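Side-chain contacts in probable sugar ABC transporter, sugar-binding protein (Streptococcus pneumoniae, PDB 2W7Y), which binds the blood group A-trisaccharide and probably delivers such glycans to an ABC transporter for uptake by Streptococcus pneumoniae: residues His44-Ser49 with Trp53-Thr58; Thr58-Tyr63 with Pro79-Gly84; Val152-Phe157 with Lys339-Lys344. All coordinates share one frame; numbering follows the deposited sequence.

Contact 3 is buried, whereas contacts 1 and 2 are only partly so. Contacts 1 and 2 both use helix 54-69, meet at T58 and lie side by side. Contact 1 sets the helix start against the loop leaving strand 39-44; contact 2 sets the next turns against strand 76-81. Their chemistry differs accordingly: contact 1 is an aromatic cluster with hydrogen bonds to fucose and galactose, contact 2 apolar proline packing beside an arginine that holds the loop of contact 1. Contact 3 packs a pocket loop on helix 335-343 through one isoleucine. It reaches the galactose from a separate part of the chain, and M59 of contact 2 packs on I341.

Contact 1 of 3, residues His44-Ser49 with Trp53-Thr58; sequences HGYHHS and WPVAKT. With FUC (alpha-L-fucopyranose), chain C; GAL (beta-D-galactopyranose), chain B.
Y46, H48 and W53 meet as an aromatic cluster that walls the glycan pocket. Beside it the carbonyl O of G45 accepts a hydrogen bond from FUC O4 (2.7 Å). The Y46 ring has FUC C6 over the centre of one face, while its rim, at CD1, touches W53 CZ3 (3.6 Å); these two rings are nearly parallel but slid apart, with little overlap. Y46 OH and GAL O1 are hydrogen-bonded at 2.6 Å, and at the other end of the side chain Y46 CB rests on A56 CB (3.8 Å). All this belongs to the bend joining strand 39-44 to helix 54-69, a β-to-α connection at the carbohydrate site of a solute-binding protein. H48 is held between two neighbours: H47 CE1 lies over one face, and W53 points its edge at the opposite face, a T-shaped pair with planes at 77°, closest at H48 CD2 and W53 CE3 (3.5 Å). W53 can do this because its CG stands anti to the backbone N (chi1 -161°). H48 NE2 hydrogen-bonds FUC O3 at 3.0 Å, near the imidazole plane. At S49 the carbonyl O receives the backbone N of W53 (3.0 Å), almost straight at 176°.

Contact 2 of 3, residues Thr58-Tyr63 with Pro79-Gly84; sequences TMRDLY and PTPVNG
R60 NH1 is shared by two backbone carbonyls of the pocket loop, H48 O and Y46 O, while the aliphatic part of the same side chain passes P81. One nitrogen thus ties two residues of that loop to helix 54-69, and the positive charge would be expected to polarise both carbonyls. The touch on P81 is light: R60 CD comes no nearer than 4.3 Å to P81 CG. The chain runs out nearly extended to CD and then turns (chi3 -61°), which swings the guanidinium group away from the proline, toward the loop carbonyls.

One helical turn on, Y63 meets P79 by its stem and not by its ring. Y63 CB lies 3.9 Å from P79 CG, and P79 CB is the next closest atom, so the pyrrolidine edge abuts the start of the side chain. With CG beside its own backbone N (chi1 -57°), the ring turns away from P79 and leans across the preceding turn. There the carbonyl O of M59, a selenomethionine, sits 3.2 Å above the ring plane, over its centre. That same oxygen takes the helical hydrogen bond from Y63 N (3.1 Å), so it is held by an N-H and lies over a ring of the same residue.

The two segments exchange no hydrogen bond; the packing is apolar and narrow. H44 completes it, its imidazole meeting the Y63 ring and touching R60, P79 and P81. Helix 54-69 connects the parallel, adjacent strands 39-44 and 76-81 as a β-α-β crossover; L62 and Y63 also touch helix 319-332, while T58, M59 and L62 pack on helix 335-343.

Contact 3 of 3, residues Val152-Phe157 with Lys339-Lys344; sequences VHEQLF and KVIFEK. With GAL (beta-D-galactopyranose), chain B; A2G (2-acetamido-2-deoxy-alpha-D-galactopyranose), chain D.
Q155 and I341 cross at about a right angle, the methyl I341 CG2 resting 3.8 Å from Q155 CG. The isoleucine splits its two branches: CG2 stands anti to the backbone N and faces the stem of Q155, while CG1 (chi1 -64°) sends CD1 toward the carboxylate of E154, 4.2 Å from E154 OE1. I341 CG2 also lies near the carbonyl O of E154 (4.1 Å), so one side chain of helix 335-343 bears on two consecutive loop residues.

Q155 has CG beside its backbone N and runs on extended, which carries its amide alongside the galactose. Q155 NE2 donates to GAL O6 at 2.8 Å, a weak bond because the angle at hydrogen is 128°. On the other side of the amide, OE1 makes a weak hydrogen bond with the hydroxyl of Y46 and lies close to E154 OE1; these last two are both acceptors and do not bond. E154 is close to eclipsed (chi1 12°), and its chain folds to set the carboxylate beside the Q155 amide.

H153 turns the other way, its CG anti to the backbone N, and presents its ring edge to the sugar, with H153 CE1 3.4 Å from GAL O4. F157 also approaches with its rim: F157 CZ reaches A2G O7 at 3.4 Å, while W282 meets the same ring edge-to-face. Ring edges and an amide lining a sugar, backed by a helix, fit the ligand cleft of a two-lobed solute-binding protein.

Contact 1 of 3, residues His44-Ser49 with Trp53-Thr58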
loop_
_atom_site.group_PDB
_atom_site.type_symbol
_atom_site.label_atom_id
_atom_site.label_comp_id
_atom_site.label_asym_id
_atom_site.label_seq_id
_atom_site.Cartn_x
_atom_site.Cartn_y
_atom_site.Cartn_z
ATOM N N HIS A 44 -9.084 -6.216 12.466
ATOM C CA HIS A 44 -7.751 -5.929 11.913
ATOM C C HIS A 44 -7.109 -7.199 11.336
ATOM O O HIS A 44 -7.580 -8.305 11.598
ATOM C CB HIS A 44 -6.849 -5.310 12.981
ATOM C CG HIS A 44 -6.523 -6.237 14.111
ATOM N ND1 HIS A 44 -7.302 -6.334 15.244
ATOM C CD2 HIS A 44 -5.503 -7.113 14.279
ATOM C CE1 HIS A 44 -6.777 -7.229 16.062
ATOM N NE2 HIS A 44 -5.684 -7.716 15.501
ATOM N N GLY A 45 -6.041 -7.039 10.557
ATOM C CA GLY A 45 -5.359 -8.176 9.939
ATOM C C GLY A 45 -4.046 -8.596 10.587
ATOM O O GLY A 45 -3.251 -9.315 9.982
ATOM N N TYR A 46 -3.817 -8.160 11.821
ATOM C CA TYR A 46 -2.611 -8.535 12.554
ATOM C C TYR A 46 -2.863 -9.793 13.390
ATOM O O TYR A 46 -3.042 -9.731 14.606
ATOM C CB TYR A 46 -2.106 -7.366 13.402
ATOM C CG TYR A 46 -1.729 -6.141 12.591
ATOM C CD1 TYR A 46 -0.527 -6.089 11.881
ATOM C CD2 TYR A 46 -2.577 -5.040 12.528
ATOM C CE1 TYR A 46 -0.183 -4.966 11.128
ATOM C CE2 TYR A 46 -2.238 -3.909 11.781
ATOM C CZ TYR A 46 -1.042 -3.879 11.083
ATOM O OH TYR A 46 -0.699 -2.770 10.334
ATOM N N HIS A 47 -2.879 -10.933 12.698
ATOM C CA HIS A 47 -3.207 -12.243 13.277
ATOM C C HIS A 47 -1.957 -13.073 13.560
ATOM O O HIS A 47 -2.020 -14.097 14.234
ATOM C CB HIS A 47 -4.103 -13.014 12.305
ATOM C CG HIS A 47 -3.505 -13.185 10.942
ATOM N ND1 HIS A 47 -2.601 -14.184 10.645
ATOM C CD2 HIS A 47 -3.678 -12.483 9.797
ATOM C CE1 HIS A 47 -2.244 -14.090 9.376
ATOM N NE2 HIS A 47 -2.883 -13.067 8.838
ATOM N N HIS A 48 -0.830 -12.612 13.028
ATOM C CA HIS A 48 0.421 -13.361 13.001
ATOM C C HIS A 48 0.972 -13.659 14.389
ATOM O O HIS A 48 0.935 -12.807 15.282
ATOM C CB HIS A 48 1.474 -12.588 12.192
ATOM C CG HIS A 48 0.965 -12.063 10.884
ATOM N ND1 HIS A 48 1.329 -12.607 9.670
ATOM C CD2 HIS A 48 0.107 -11.055 10.602
ATOM C CE1 HIS A 48 0.722 -11.951 8.698
ATOM N NE2 HIS A 48 -0.027 -11.006 9.236
ATOM N N SER A 49 1.475 -14.878 14.563
ATOM C CA SER A 49 2.245 -15.222 15.747
ATOM C C SER A 49 3.513 -14.382 15.719
ATOM O O SER A 49 4.030 -14.066 14.643
ATOM C CB SER A 49 2.590 -16.711 15.763
ATOM O OG SER A 49 3.586 -17.027 14.809
ATOM N N TRP A 53 5.603 -12.935 12.378
ATOM C CA TRP A 53 5.669 -11.481 12.189
ATOM C C TRP A 53 5.481 -10.746 13.525
ATOM O O TRP A 53 4.346 -10.534 13.960
ATOM C CB TRP A 53 4.634 -11.008 11.151
ATOM C CG TRP A 53 4.918 -9.648 10.553
ATOM C CD1 TRP A 53 6.145 -9.110 10.278
ATOM C CD2 TRP A 53 3.952 -8.676 10.126
ATOM N NE1 TRP A 53 6.004 -7.862 9.721
ATOM C CE2 TRP A 53 4.669 -7.570 9.614
ATOM C CE3 TRP A 53 2.552 -8.627 10.135
ATOM C CZ2 TRP A 53 4.033 -6.424 9.115
ATOM C CZ3 TRP A 53 1.918 -7.487 9.637
ATOM C CH2 TRP A 53 2.662 -6.402 9.133
ATOM N N PRO A 54 6.599 -10.370 14.184
ATOM C CA PRO A 54 6.597 -9.675 15.481
ATOM C C PRO A 54 5.785 -8.379 15.499
ATOM O O PRO A 54 5.311 -7.970 16.562
ATOM C CB PRO A 54 8.081 -9.363 15.715
ATOM C CG PRO A 54 8.808 -10.369 14.928
ATOM C CD PRO A 54 7.972 -10.618 13.708
ATOM N N VAL A 55 5.637 -7.749 14.333
ATOM C CA VAL A 55 4.885 -6.500 14.179
ATOM C C VAL A 55 3.421 -6.668 14.589
ATOM O O VAL A 55 2.840 -5.780 15.220
ATOM C CB VAL A 55 4.988 -5.947 12.728
ATOM C CG1 VAL A 55 3.979 -4.828 12.483
ATOM C CG2 VAL A 55 6.408 -5.462 12.433
ATOM N N ALA A 56 2.842 -7.814 14.240
ATOM C CA ALA A 56 1.447 -8.116 14.560
ATOM C C ALA A 56 1.190 -8.091 16.070
ATOM O O ALA A 56 0.191 -7.526 16.524
ATOM C CB ALA A 56 1.048 -9.457 13.971
ATOM N N LYS A 57 2.104 -8.692 16.830
ATOM C CA LYS A 57 2.034 -8.743 18.287
ATOM C C LYS A 57 2.128 -7.342 18.894
ATOM O O LYS A 57 1.390 -7.014 19.829
ATOM C CB LYS A 57 3.155 -9.637 18.831
ATOM C CG LYS A 57 2.798 -10.421 20.084
ATOM C CD LYS A 57 3.029 -9.620 21.346
ATOM C CE LYS A 57 2.407 -10.301 22.548
ATOM N NZ LYS A 57 2.670 -9.530 23.786
ATOM N N THR A 58 3.040 -6.526 18.363
ATOM C CA THR A 58 3.176 -5.127 18.761
ATOM C C THR A 58 1.854 -4.380 18.566
ATOM O O THR A 58 1.406 -3.667 19.466
ATOM C CB THR A 58 4.297 -4.419 17.969
ATOM O OG1 THR A 58 5.533 -5.124 18.147
ATOM C CG2 THR A 58 4.468 -2.978 18.431
HETATM C C1 FUC C . -1.188 -5.983 5.388
HETATM C C2 FUC C . -0.868 -7.480 5.382
HETATM C C3 FUC C . -0.473 -7.925 6.792
HETATM C C4 FUC C . -1.601 -7.608 7.773
HETATM C C5 FUC C . -1.945 -6.117 7.685
HETATM C C6 FUC C . -3.146 -5.737 8.546
HETATM O O2 FUC C . 0.185 -7.732 4.486
HETATM O O3 FUC C . -0.134 -9.295 6.822
HETATM O O4 FUC C . -2.742 -8.393 7.481
HETATM O O5 FUC C . -2.198 -5.705 6.349
HETATM C C1 GAL B . 0.548 -3.226 6.716
HETATM C C2 GAL B . -0.145 -3.820 5.489
HETATM C C3 GAL B . 0.437 -3.232 4.200
HETATM C C4 GAL B . 0.529 -1.703 4.258
HETATM C C5 GAL B . 1.273 -1.296 5.538
HETATM C C6 GAL B . 1.441 0.216 5.712
HETATM O O1 GAL B . -0.189 -3.572 7.867
HETATM O O2 GAL B . 0.039 -5.220 5.518
HETATM O O3 GAL B . -0.327 -3.652 3.093
HETATM O O4 GAL B . -0.772 -1.163 4.217
HETATM O O5 GAL B . 0.593 -1.816 6.664
HETATM O O6 GAL B . 2.530 0.460 6.583
#

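Contact 2 of 3, residues Thr58-Tyr63 with Pro79-Gly84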
loop_
_atom_site.group_PDB
_atom_site.type_symbol
_atom_site.label_atom_id
_atom_site.label_comp_id
_atom_site.label_asym_id
_atom_site.label_seq_id
_atom_site.Cartn_x
_atom_site.Cartn_y
_atom_site.Cartn_z
ATOM N N THR A 58 3.040 -6.526 18.363
ATOM C CA THR A 58 3.176 -5.127 18.761
ATOM C C THR A 58 1.854 -4.380 18.566
ATOM O O THR A 58 1.406 -3.667 19.466
ATOM C CB THR A 58 4.297 -4.419 17.969
ATOM O OG1 THR A 58 5.533 -5.124 18.147
ATOM C CG2 THR A 58 4.468 -2.978 18.431
HETATM N N MSE A 59 1.234 -4.566 17.401
HETATM C CA MSE A 59 -0.050 -3.939 17.085
HETATM C C MSE A 59 -1.157 -4.391 18.031
HETATM O O MSE A 59 -1.914 -3.563 18.532
HETATM C CB MSE A 59 -0.461 -4.234 15.641
HETATM C CG MSE A 59 0.432 -3.628 14.586
HETATM SE SE MSE A 59 0.443 -1.682 14.589
HETATM C CE MSE A 59 1.148 -1.469 12.814
ATOM N N ARG A 60 -1.242 -5.704 18.264
ATOM C CA ARG A 60 -2.218 -6.285 19.195
ATOM C C ARG A 60 -2.021 -5.787 20.628
ATOM O O ARG A 60 -2.993 -5.637 21.374
ATOM C CB ARG A 60 -2.184 -7.821 19.161
ATOM C CG ARG A 60 -2.689 -8.440 17.860
ATOM C CD ARG A 60 -2.991 -9.936 17.996
ATOM N NE ARG A 60 -1.823 -10.737 18.367
ATOM C CZ ARG A 60 -0.958 -11.268 17.506
ATOM N NH1 ARG A 60 -1.107 -11.091 16.201
ATOM N NH2 ARG A 60 0.065 -11.980 17.958
ATOM N N ASP A 61 -0.767 -5.537 21.006
ATOM C CA ASP A 61 -0.453 -4.941 22.311
ATOM C C ASP A 61 -0.981 -3.513 22.407
ATOM O O ASP A 61 -1.502 -3.111 23.446
ATOM C CB ASP A 61 1.055 -4.974 22.592
ATOM C CG ASP A 61 1.557 -6.365 22.957
ATOM O OD1 ASP A 61 0.732 -7.233 23.310
ATOM O OD2 ASP A 61 2.785 -6.587 22.893
ATOM N N LEU A 62 -0.843 -2.763 21.315
ATOM C CA LEU A 62 -1.400 -1.415 21.189
ATOM C C LEU A 62 -2.919 -1.387 21.357
ATOM O O LEU A 62 -3.456 -0.482 21.988
ATOM C CB LEU A 62 -1.020 -0.810 19.827
ATOM C CG LEU A 62 0.085 0.249 19.676
ATOM C CD1 LEU A 62 1.277 0.021 20.594
ATOM C CD2 LEU A 62 0.533 0.339 18.214
ATOM N N TYR A 63 -3.601 -2.386 20.797
ATOM C CA TYR A 63 -5.067 -2.429 20.791
ATOM C C TYR A 63 -5.680 -2.735 22.158
ATOM O O TYR A 63 -6.549 -2.004 22.624
ATOM C CB TYR A 63 -5.599 -3.447 19.773
ATOM C CG TYR A 63 -5.153 -3.266 18.335
ATOM C CD1 TYR A 63 -4.966 -1.995 17.782
ATOM C CD2 TYR A 63 -4.957 -4.378 17.512
ATOM C CE1 TYR A 63 -4.568 -1.841 16.456
ATOM C CE2 TYR A 63 -4.561 -4.231 16.183
ATOM C CZ TYR A 63 -4.371 -2.962 15.666
ATOM O OH TYR A 63 -3.985 -2.823 14.356
ATOM N N PRO A 79 -10.854 -6.117 20.044
ATOM C CA PRO A 79 -10.082 -6.366 18.834
ATOM C C PRO A 79 -10.253 -7.815 18.358
ATOM O O PRO A 79 -10.140 -8.759 19.151
ATOM C CB PRO A 79 -8.632 -6.100 19.266
ATOM C CG PRO A 79 -8.701 -5.551 20.669
ATOM C CD PRO A 79 -9.992 -6.034 21.236
ATOM N N THR A 80 -10.542 -7.967 17.068
ATOM C CA THR A 80 -10.725 -9.268 16.450
ATOM C C THR A 80 -9.750 -9.406 15.284
ATOM O O THR A 80 -9.931 -8.764 14.245
ATOM C CB THR A 80 -12.182 -9.469 15.964
ATOM O OG1 THR A 80 -13.089 -9.208 17.044
ATOM C CG2 THR A 80 -12.398 -10.889 15.468
ATOM N N PRO A 81 -8.697 -10.225 15.467
ATOM C CA PRO A 81 -7.711 -10.477 14.414
ATOM C C PRO A 81 -8.311 -11.348 13.315
ATOM O O PRO A 81 -8.832 -12.431 13.598
ATOM C CB PRO A 81 -6.591 -11.238 15.145
ATOM C CG PRO A 81 -6.888 -11.097 16.610
ATOM C CD PRO A 81 -8.369 -10.957 16.703
ATOM N N VAL A 82 -8.242 -10.869 12.078
ATOM C CA VAL A 82 -8.831 -11.570 10.944
ATOM C C VAL A 82 -7.771 -12.321 10.144
ATOM O O VAL A 82 -6.815 -11.725 9.641
ATOM C CB VAL A 82 -9.616 -10.600 10.017
ATOM C CG1 VAL A 82 -10.083 -11.315 8.758
ATOM C CG2 VAL A 82 -10.800 -9.983 10.763
ATOM N N ASN A 83 -7.945 -13.637 10.045
ATOM C CA ASN A 83 -7.096 -14.474 9.210
ATOM C C ASN A 83 -7.785 -14.680 7.866
ATOM O O ASN A 83 -8.757 -15.438 7.760
ATOM C CB ASN A 83 -6.800 -15.811 9.901
ATOM C CG ASN A 83 -5.712 -16.618 9.199
ATOM O OD1 ASN A 83 -5.641 -17.838 9.355
ATOM N ND2 ASN A 83 -4.855 -15.943 8.434
ATOM N N GLY A 84 -7.287 -13.985 6.848
ATOM C CA GLY A 84 -7.916 -13.970 5.533
ATOM C C GLY A 84 -8.180 -12.556 5.057
ATOM O O GLY A 84 -7.555 -11.606 5.530
#

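Contact 3 of 3, residues Val152-Phe157 with Lys339-Lys344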
loop_
_atom_site.group_PDB
_atom_site.type_symbol
_atom_site.label_atom_id
_atom_site.label_comp_id
_atom_site.label_asym_id
_atom_site.label_seq_id
_atom_site.Cartn_x
_atom_site.Cartn_y
_atom_site.Cartn_z
ATOM N N VAL A 152 -8.941 6.707 7.951
ATOM C CA VAL A 152 -7.623 7.220 8.327
ATOM C C VAL A 152 -6.650 6.072 8.584
ATOM O O VAL A 152 -6.837 5.281 9.507
ATOM C CB VAL A 152 -7.677 8.163 9.564
ATOM C CG1 VAL A 152 -6.270 8.562 10.007
ATOM C CG2 VAL A 152 -8.510 9.407 9.276
ATOM N N HIS A 153 -5.613 5.995 7.756
ATOM C CA HIS A 153 -4.577 4.980 7.889
ATOM C C HIS A 153 -3.465 5.509 8.798
ATOM O O HIS A 153 -2.796 6.492 8.465
ATOM C CB HIS A 153 -4.047 4.617 6.496
ATOM C CG HIS A 153 -3.386 3.275 6.410
ATOM N ND1 HIS A 153 -2.646 2.884 5.313
ATOM C CD2 HIS A 153 -3.341 2.237 7.279
ATOM C CE1 HIS A 153 -2.182 1.662 5.507
ATOM N NE2 HIS A 153 -2.586 1.248 6.694
ATOM N N GLU A 154 -3.286 4.872 9.957
ATOM C CA GLU A 154 -2.224 5.244 10.907
ATOM C C GLU A 154 -0.804 5.001 10.387
ATOM O O GLU A 154 0.156 5.573 10.902
ATOM C CB GLU A 154 -2.412 4.569 12.278
ATOM C CG GLU A 154 -3.448 3.463 12.331
ATOM C CD GLU A 154 -2.889 2.056 12.253
ATOM O OE1 GLU A 154 -1.751 1.841 11.782
ATOM O OE2 GLU A 154 -3.628 1.139 12.668
ATOM N N GLN A 155 -0.685 4.141 9.381
ATOM C CA GLN A 155 0.571 3.905 8.686
ATOM C C GLN A 155 0.397 4.351 7.247
ATOM O O GLN A 155 -0.519 3.899 6.568
ATOM C CB GLN A 155 0.902 2.422 8.686
ATOM C CG GLN A 155 1.230 1.834 10.027
ATOM C CD GLN A 155 1.157 0.324 10.017
ATOM O OE1 GLN A 155 0.369 -0.259 10.746
ATOM N NE2 GLN A 155 1.974 -0.316 9.183
ATOM N N LEU A 156 1.276 5.230 6.781
ATOM C CA LEU A 156 1.191 5.744 5.421
ATOM C C LEU A 156 1.614 4.720 4.371
ATOM O O LEU A 156 2.546 3.947 4.581
ATOM C CB LEU A 156 2.026 7.019 5.291
ATOM C CG LEU A 156 1.345 8.389 5.375
ATOM C CD1 LEU A 156 -0.001 8.383 6.107
ATOM C CD2 LEU A 156 2.299 9.398 5.985
ATOM N N PHE A 157 0.915 4.730 3.239
ATOM C CA PHE A 157 1.229 3.855 2.118
ATOM C C PHE A 157 2.395 4.438 1.317
ATOM O O PHE A 157 2.268 4.764 0.130
ATOM C CB PHE A 157 -0.003 3.633 1.233
ATOM C CG PHE A 157 -0.112 2.233 0.699
ATOM C CD1 PHE A 157 -0.824 1.265 1.399
ATOM C CD2 PHE A 157 0.517 1.873 -0.489
ATOM C CE1 PHE A 157 -0.920 -0.038 0.919
ATOM C CE2 PHE A 157 0.422 0.575 -0.972
ATOM C CZ PHE A 157 -0.292 -0.384 -0.268
ATOM N N LYS A 339 5.068 7.012 17.621
ATOM C CA LYS A 339 6.476 6.728 17.891
ATOM C C LYS A 339 6.717 5.219 17.895
ATOM O O LYS A 339 7.738 4.745 17.402
ATOM C CB LYS A 339 6.912 7.347 19.222
ATOM C CG LYS A 339 8.413 7.263 19.480
ATOM C CD LYS A 339 8.812 7.981 20.746
ATOM C CE LYS A 339 10.326 7.983 20.902
ATOM N NZ LYS A 339 10.760 8.848 22.031
ATOM N N VAL A 340 5.762 4.473 18.445
ATOM C CA VAL A 340 5.788 3.009 18.404
ATOM C C VAL A 340 5.589 2.516 16.969
ATOM O O VAL A 340 6.238 1.559 16.550
ATOM C CB VAL A 340 4.731 2.383 19.356
ATOM C CG1 VAL A 340 4.753 0.860 19.272
ATOM C CG2 VAL A 340 4.967 2.840 20.793
ATOM N N ILE A 341 4.705 3.185 16.224
ATOM C CA ILE A 341 4.478 2.879 14.806
ATOM C C ILE A 341 5.770 2.983 13.990
ATOM O O ILE A 341 6.000 2.166 13.113
ATOM C CB ILE A 341 3.347 3.759 14.166
ATOM C CG1 ILE A 341 1.973 3.484 14.813
ATOM C CG2 ILE A 341 3.293 3.576 12.648
ATOM C CD1 ILE A 341 1.388 2.083 14.584
ATOM N N PHE A 342 6.614 3.968 14.289
ATOM C CA PHE A 342 7.903 4.098 13.603
ATOM C C PHE A 342 9.001 3.174 14.145
ATOM O O PHE A 342 9.694 2.521 13.368
ATOM C CB PHE A 342 8.383 5.559 13.584
ATOM C CG PHE A 342 9.673 5.760 12.837
ATOM C CD1 PHE A 342 9.722 5.622 11.454
ATOM C CD2 PHE A 342 10.846 6.070 13.517
ATOM C CE1 PHE A 342 10.914 5.792 10.764
ATOM C CE2 PHE A 342 12.041 6.246 12.833
ATOM C CZ PHE A 342 12.077 6.104 11.456
ATOM N N GLU A 343 9.150 3.115 15.469
ATOM C CA GLU A 343 10.290 2.434 16.105
ATOM C C GLU A 343 10.144 0.915 16.271
ATOM O O GLU A 343 11.103 0.177 16.047
ATOM C CB GLU A 343 10.615 3.070 17.461
ATOM C CG GLU A 343 11.131 4.502 17.388
ATOM C CD GLU A 343 11.650 5.008 18.723
ATOM O OE1 GLU A 343 12.630 5.783 18.721
ATOM O OE2 GLU A 343 11.089 4.632 19.777
ATOM N N LYS A 344 8.965 0.460 16.694
ATOM C CA LYS A 344 8.709 -0.967 16.915
ATOM C C LYS A 344 8.101 -1.618 15.678
ATOM O O LYS A 344 8.600 -2.632 15.185
ATOM C CB LYS A 344 7.802 -1.178 18.131
ATOM C CG LYS A 344 8.539 -1.475 19.426
ATOM C CD LYS A 344 9.151 -0.227 20.038
ATOM C CE LYS A 344 10.139 -0.583 21.138
ATOM N NZ LYS A 344 11.308 -1.350 20.613
HETATM C C1 GAL B . 0.548 -3.226 6.716
HETATM C C2 GAL B . -0.145 -3.820 5.489
HETATM C C3 GAL B . 0.437 -3.232 4.200
HETATM C C4 GAL B . 0.529 -1.703 4.258
HETATM C C5 GAL B . 1.273 -1.296 5.538
HETATM C C6 GAL B . 1.441 0.216 5.712
HETATM O O1 GAL B . -0.189 -3.572 7.867
HETATM O O2 GAL B . 0.039 -5.220 5.518
HETATM O O3 GAL B . -0.327 -3.652 3.093
HETATM O O4 GAL B . -0.772 -1.163 4.217
HETATM O O5 GAL B . 0.593 -1.816 6.664
HETATM O O6 GAL B . 2.530 0.460 6.583
HETATM O O5 A2G D . 1.430 -4.564 1.760
HETATM C C1 A2G D . 0.169 -3.851 1.872
HETATM C C2 A2G D . -0.768 -4.392 0.804
HETATM N N2 A2G D . -2.081 -3.751 0.875
HETATM C C3 A2G D . -0.972 -5.898 1.018
HETATM O O3 A2G D . -1.925 -6.405 0.081
HETATM C C4 A2G D . 0.363 -6.639 0.922
HETATM O O4 A2G D . 0.899 -6.522 -0.402
HETATM C C5 A2G D . 1.338 -6.028 1.936
HETATM C C6 A2G D . 2.726 -6.658 1.844
HETATM O O6 A2G D . 3.601 -5.956 2.729
HETATM C C7 A2G D . -2.642 -3.176 -0.183
HETATM O O7 A2G D . -2.121 -3.096 -1.296
HETATM C C8 A2G D . -4.023 -2.585 0.086
#